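Local coordinates for periplasmic binding protein (Sulfurospirillum deleyianum, PDB 4PAG) that probably serves as the solute-binding component of an ABC transporter and holds a histidine in its ligand pocket, at residues 159-162 with 163-166; 199-202 with 203-207; 281-284 with 285-288. One frame throughout, in Å; residues are numbered along the deposited sequence.

Interaction 1: residues 159-162 with 163-166; sequences KTFV and ASIP
The carbonyl oxygen of Phe161 is gripped twice by Ser164. The hydroxyl OG of Ser164 donates to Phe161 O at 2.6 Å, in the carbonyl plane and on a lone pair. The amide N of the same serine donates to Phe161 O at 3.0 Å from well above that plane, 61° out of it, so the two donors meet different parts of the oxygen. Serine suits this place because its short side chain, with OG set between the backbone N and the carbonyl carbon (chi1 78°), folds straight back onto the preceding turn.

The backbone bonds change spacing here. Ala163 N still reaches four residues back to Lys159 O at 3.0 Å, whereas Ile165 N binds Val162 O, three residues back, also at 3.0 Å. Ser164 N stands at the changeover: besides its bond to Phe161 O it makes a weak one to Thr160 O at 3.4 Å. The last turn is therefore wound more tightly than the helix before it.

An apolar contact spans the same bend. Phe161 carries its ring away from its own backbone N (chi1 169°), and the far end of that ring, CZ, meets Ile165 CD1 at 3.9 Å, the two side chains running at a slant to one another. A flat ring and a branched aliphatic chain fill this buried side, while Ala163 and Ser164 keep small side chains on the exposed one.

Beyond the pair, Phe161 rests on Pro294 and Ile165 on Tyr289 and Arg292, all in the loop that follows helix 277-288. Ile165 O also accepts from Arg170 NE, in the connection that leads from helix 141-163 to strand 172-176 of the parallel sheet.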
# COMPACT_ATOMS: atom_id res chain seq x y z
N LYS A 159 -12.22 -3.44 11.70
CA LYS A 159 -12.25 -4.78 12.30
C LYS A 159 -13.59 -5.09 12.96
O LYS A 159 -14.14 -6.18 12.80
CB LYS A 159 -11.14 -4.92 13.34
CG LYS A 159 -10.96 -6.34 13.87
CD LYS A 159 -9.86 -6.43 14.91
CE LYS A 159 -9.57 -7.90 15.22
NZ LYS A 159 -8.91 -8.09 16.54
N THR A 160 -14.10 -4.13 13.71
CA THR A 160 -15.38 -4.27 14.37
C THR A 160 -16.51 -4.39 13.35
O THR A 160 -17.38 -5.25 13.49
CB THR A 160 -15.62 -3.12 15.35
OG1 THR A 160 -14.61 -3.16 16.36
CG2 THR A 160 -16.98 -3.24 16.03
N PHE A 161 -16.50 -3.56 12.31
CA PHE A 161 -17.50 -3.67 11.25
C PHE A 161 -17.46 -5.03 10.52
O PHE A 161 -18.49 -5.69 10.36
CB PHE A 161 -17.38 -2.54 10.22
CG PHE A 161 -18.21 -2.76 9.00
CD1 PHE A 161 -19.59 -2.72 9.08
CD2 PHE A 161 -17.63 -3.06 7.78
CE1 PHE A 161 -20.38 -2.95 7.97
CE2 PHE A 161 -18.41 -3.29 6.66
CZ PHE A 161 -19.79 -3.23 6.76
N VAL A 162 -16.27 -5.45 10.09
CA VAL A 162 -16.14 -6.72 9.36
C VAL A 162 -16.59 -7.91 10.22
O VAL A 162 -17.26 -8.83 9.73
CB VAL A 162 -14.70 -6.90 8.81
CG1 VAL A 162 -14.50 -8.31 8.27
CG2 VAL A 162 -14.45 -5.89 7.70
N ALA A 163 -16.26 -7.89 11.51
CA ALA A 163 -16.73 -8.92 12.44
C ALA A 163 -18.26 -9.04 12.50
O ALA A 163 -18.78 -10.11 12.79
CB ALA A 163 -16.17 -8.68 13.84
N SER A 164 -18.98 -7.95 12.22
CA SER A 164 -20.45 -7.98 12.21
C SER A 164 -21.07 -8.61 10.96
O SER A 164 -22.29 -8.78 10.89
CB SER A 164 -21.01 -6.56 12.43
OG SER A 164 -20.95 -5.78 11.24
N ILE A 165 -20.25 -8.94 9.96
CA ILE A 165 -20.73 -9.57 8.73
C ILE A 165 -20.49 -11.08 8.83
O ILE A 165 -19.34 -11.50 8.80
CB ILE A 165 -19.98 -9.05 7.47
CG1 ILE A 165 -19.89 -7.52 7.47
CG2 ILE A 165 -20.65 -9.55 6.20
CD1 ILE A 165 -21.22 -6.82 7.44
N PRO A 166 -21.56 -11.89 8.92
CA PRO A 166 -21.39 -13.34 8.94
C PRO A 166 -20.62 -13.84 7.72
O PRO A 166 -20.74 -13.27 6.63
CB PRO A 166 -22.82 -13.88 8.90
CG PRO A 166 -23.68 -12.76 9.38
CD PRO A 166 -22.98 -11.50 8.98

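Interaction 2: residues 199-202 with 203-207; sequences GGNL and VHKCV
Lys205 bends back along the chain to give two hydrogen bonds from its ammonium group. Its NZ lies 2.8 Å from the amide oxygen OD1 of Asn201, tilted 20° from the plane of that carbonyl, and it is also 2.8 Å from the backbone oxygen Leu202 O. A tetrahedral ammonium can serve both oxygens at once, and lysine has the length to return from three or four residues ahead. The turn in its chain comes at chi2 (-60°), after which CD and CE run past Leu202 O, with CE 3.2 Å from that oxygen. Asn201, its side chain meeting that of Lys205 at about a right angle, extends CG opposite its own backbone N (chi1 178°), presenting OD1 to the lysine.

The backbone places this grip at the edge of a parallel sheet. Gly199 ends the preceding helix in a Schellman motif, and its positive phi suits a residue without a side chain to press on the carbonyl before it. Strand 201-202 then follows as an outermost strand: Asn201 pairs with Thr171 and Val173 through backbone hydrogen bonds, and Val203 with Val173.

Apolar contacts accompany the pairing. Leu202 packs on Val173, while Val203 touches Lys172 and Tyr174.

A covalent link holds the departing chain, the disulfide between Cys206 and Cys186. Further hydrogen bonds flank it: Cys206 N donates to Asp187 OD1, and two residues earlier His204 ND1 is bonded to Tyr225 OH.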
# COMPACT_ATOMS: atom_id res chain seq x y z
N GLY A 199 -13.34 -7.33 4.48
CA GLY A 199 -14.43 -8.29 4.56
C GLY A 199 -14.80 -8.94 3.24
O GLY A 199 -15.89 -9.48 3.09
N GLY A 200 -13.88 -8.91 2.28
CA GLY A 200 -14.12 -9.53 0.99
C GLY A 200 -13.88 -11.03 1.00
O GLY A 200 -13.03 -11.54 1.74
N ASN A 201 -14.65 -11.73 0.17
CA ASN A 201 -14.41 -13.12 -0.15
C ASN A 201 -13.72 -13.14 -1.52
O ASN A 201 -14.37 -13.11 -2.58
CB ASN A 201 -15.73 -13.89 -0.15
CG ASN A 201 -15.56 -15.34 -0.52
OD1 ASN A 201 -14.49 -15.79 -0.91
ND2 ASN A 201 -16.65 -16.09 -0.42
N LEU A 202 -12.39 -13.16 -1.48
CA LEU A 202 -11.59 -13.10 -2.70
C LEU A 202 -11.75 -14.40 -3.49
O LEU A 202 -11.49 -15.48 -2.97
CB LEU A 202 -10.13 -12.85 -2.35
CG LEU A 202 -9.77 -11.40 -2.05
CD1 LEU A 202 -8.46 -11.32 -1.29
CD2 LEU A 202 -9.67 -10.61 -3.36
N VAL A 203 -12.18 -14.30 -4.75
CA VAL A 203 -12.64 -15.49 -5.46
C VAL A 203 -11.55 -16.49 -5.89
O VAL A 203 -11.85 -17.68 -6.01
CB VAL A 203 -13.51 -15.14 -6.68
CG1 VAL A 203 -14.80 -14.49 -6.21
CG2 VAL A 203 -12.77 -14.23 -7.67
N HIS A 204 -10.33 -16.02 -6.12
CA HIS A 204 -9.23 -16.88 -6.55
C HIS A 204 -8.44 -17.37 -5.32
O HIS A 204 -7.77 -16.58 -4.64
CB HIS A 204 -8.33 -16.11 -7.53
CG HIS A 204 -7.32 -16.96 -8.24
ND1 HIS A 204 -7.67 -17.92 -9.17
CD2 HIS A 204 -5.97 -16.96 -8.18
CE1 HIS A 204 -6.57 -18.49 -9.64
NE2 HIS A 204 -5.53 -17.93 -9.05
N LYS A 205 -8.52 -18.67 -5.06
CA LYS A 205 -8.01 -19.26 -3.82
C LYS A 205 -6.64 -19.91 -4.02
O LYS A 205 -6.51 -20.90 -4.73
CB LYS A 205 -8.99 -20.31 -3.28
CG LYS A 205 -10.43 -19.84 -3.15
CD LYS A 205 -10.54 -18.66 -2.19
CE LYS A 205 -11.97 -18.43 -1.73
NZ LYS A 205 -12.03 -17.20 -0.88
N CYS A 206 -5.62 -19.34 -3.39
CA CYS A 206 -4.25 -19.90 -3.40
C CYS A 206 -3.40 -19.07 -2.45
O CYS A 206 -3.91 -18.15 -1.81
CB CYS A 206 -3.63 -19.89 -4.81
SG CYS A 206 -3.87 -18.38 -5.80
N VAL A 207 -2.12 -19.42 -2.35
CA VAL A 207 -1.15 -18.65 -1.56
C VAL A 207 -0.08 -18.10 -2.50
O VAL A 207 0.52 -18.83 -3.29
CB VAL A 207 -0.48 -19.50 -0.45
CG1 VAL A 207 0.53 -18.68 0.33
CG2 VAL A 207 -1.53 -20.05 0.51

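Interaction 3: residues 281-284 with 285-288; sequences AHWI and ASKL
Lys287 lays its side chain back over the previous turn of helix 277-288. CB starts 3.5 Å from Ile284 O. CG, set opposite the carbonyl carbon of its own residue, comes 3.4 Å from Trp283 O and sits over one face of the indole, offset toward the rim. After a bend at chi2 (-53°) CD carries the chain on without touching the ring, and CE comes beside Trp283 NE1 at 3.5 Å. NZ continues past that end of the indole, 4.4 Å from Trp283 NE1. Lysine suits the place because its methylenes can meet the ring at its pyrrole side while its charge travels on.

Trp283 O accepts from Lys287 N at 3.2 Å and from Ser286 OG at 2.5 Å, so two donors share the oxygen. Ile284 and Leu288 lie side by side on another flank, CG2 of the first 3.7 Å from CD1 of the second, and Ile284 packs further on Pro194 and Leu195. Trp283 also meets Trp268 edge-to-face, and its side chain is about 6 Å from the bound histidine.

The contact of CG with the indole is thus probably dispersive, with the ammonium carried past the ring and the polar grip concentrated on Trp283 O.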
# COMPACT_ATOMS: atom_id res chain seq x y z
N ALA A 281 -8.65 0.26 2.63
CA ALA A 281 -9.50 -0.85 3.09
C ALA A 281 -10.90 -0.36 3.45
O ALA A 281 -11.88 -1.07 3.24
CB ALA A 281 -8.85 -1.58 4.25
N HIS A 282 -11.00 0.85 3.98
CA HIS A 282 -12.31 1.47 4.22
C HIS A 282 -13.04 1.74 2.91
O HIS A 282 -14.24 1.45 2.78
CB HIS A 282 -12.20 2.75 5.04
CG HIS A 282 -12.18 2.52 6.51
ND1 HIS A 282 -13.34 2.36 7.24
CD2 HIS A 282 -11.16 2.40 7.39
CE1 HIS A 282 -13.03 2.16 8.51
NE2 HIS A 282 -11.71 2.18 8.62
N TRP A 283 -12.32 2.29 1.94
CA TRP A 283 -12.88 2.51 0.61
C TRP A 283 -13.40 1.20 0.02
O TRP A 283 -14.54 1.15 -0.48
CB TRP A 283 -11.83 3.15 -0.31
CG TRP A 283 -12.28 3.26 -1.73
CD1 TRP A 283 -13.14 4.19 -2.25
CD2 TRP A 283 -11.90 2.41 -2.81
NE1 TRP A 283 -13.31 3.97 -3.59
CE2 TRP A 283 -12.57 2.88 -3.96
CE3 TRP A 283 -11.07 1.29 -2.93
CZ2 TRP A 283 -12.43 2.29 -5.21
CZ3 TRP A 283 -10.94 0.69 -4.17
CH2 TRP A 283 -11.61 1.19 -5.30
N ILE A 284 -12.59 0.15 0.08
CA ILE A 284 -13.04 -1.19 -0.35
C ILE A 284 -14.31 -1.64 0.41
O ILE A 284 -15.27 -2.13 -0.21
CB ILE A 284 -11.93 -2.26 -0.18
CG1 ILE A 284 -10.79 -2.02 -1.18
CG2 ILE A 284 -12.49 -3.66 -0.41
CD1 ILE A 284 -9.52 -2.77 -0.82
N ALA A 285 -14.31 -1.51 1.73
CA ALA A 285 -15.48 -1.90 2.53
C ALA A 285 -16.75 -1.17 2.10
O ALA A 285 -17.84 -1.77 2.02
CB ALA A 285 -15.22 -1.67 4.02
N SER A 286 -16.61 0.11 1.79
CA SER A 286 -17.72 0.94 1.32
C SER A 286 -18.29 0.42 -0.00
O SER A 286 -19.48 0.55 -0.25
CB SER A 286 -17.31 2.41 1.18
OG SER A 286 -16.54 2.65 -0.00
N LYS A 287 -17.44 -0.16 -0.84
CA LYS A 287 -17.88 -0.73 -2.11
C LYS A 287 -18.44 -2.15 -1.94
O LYS A 287 -19.38 -2.52 -2.64
CB LYS A 287 -16.74 -0.73 -3.12
CG LYS A 287 -16.17 0.64 -3.45
CD LYS A 287 -17.25 1.64 -3.89
CE LYS A 287 -16.63 2.96 -4.30
NZ LYS A 287 -17.64 4.05 -4.25
N LEU A 288 -17.88 -2.94 -1.03
CA LEU A 288 -18.37 -4.30 -0.77
C LEU A 288 -19.71 -4.33 -0.02
O LEU A 288 -20.51 -5.24 -0.21
CB LEU A 288 -17.33 -5.09 0.03
CG LEU A 288 -15.94 -5.31 -0.58
CD1 LEU A 288 -15.08 -6.13 0.39
CD2 LEU A 288 -16.02 -5.99 -1.93

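Along the chain the interactions come in series: interaction 1 closes helix 141-163, interaction 2 leaves the outer strand 201-202 of the parallel sheet, and interaction 3 lies within helix 277-288. Their centres are about 17 Å (1 and 2), 13 Å (1 and 3) and 15 Å (2 and 3) apart. Gly199 and Gly200 bridge the set: Val162 CG2 packs 3.7 Å from Gly199 N, and Leu288 CD1 lies 3.6 Å from Gly200 N. Helices 141-163 and 277-288 also meet, through Leu158 against Ala281 and Ala285. Segments far apart in sequence thus pack together through Gly199, Gly200 and Leu158, joining two helices to the edge of the parallel sheet; interaction 3 also brings Trp283 to about 6 Å from the bound histidine.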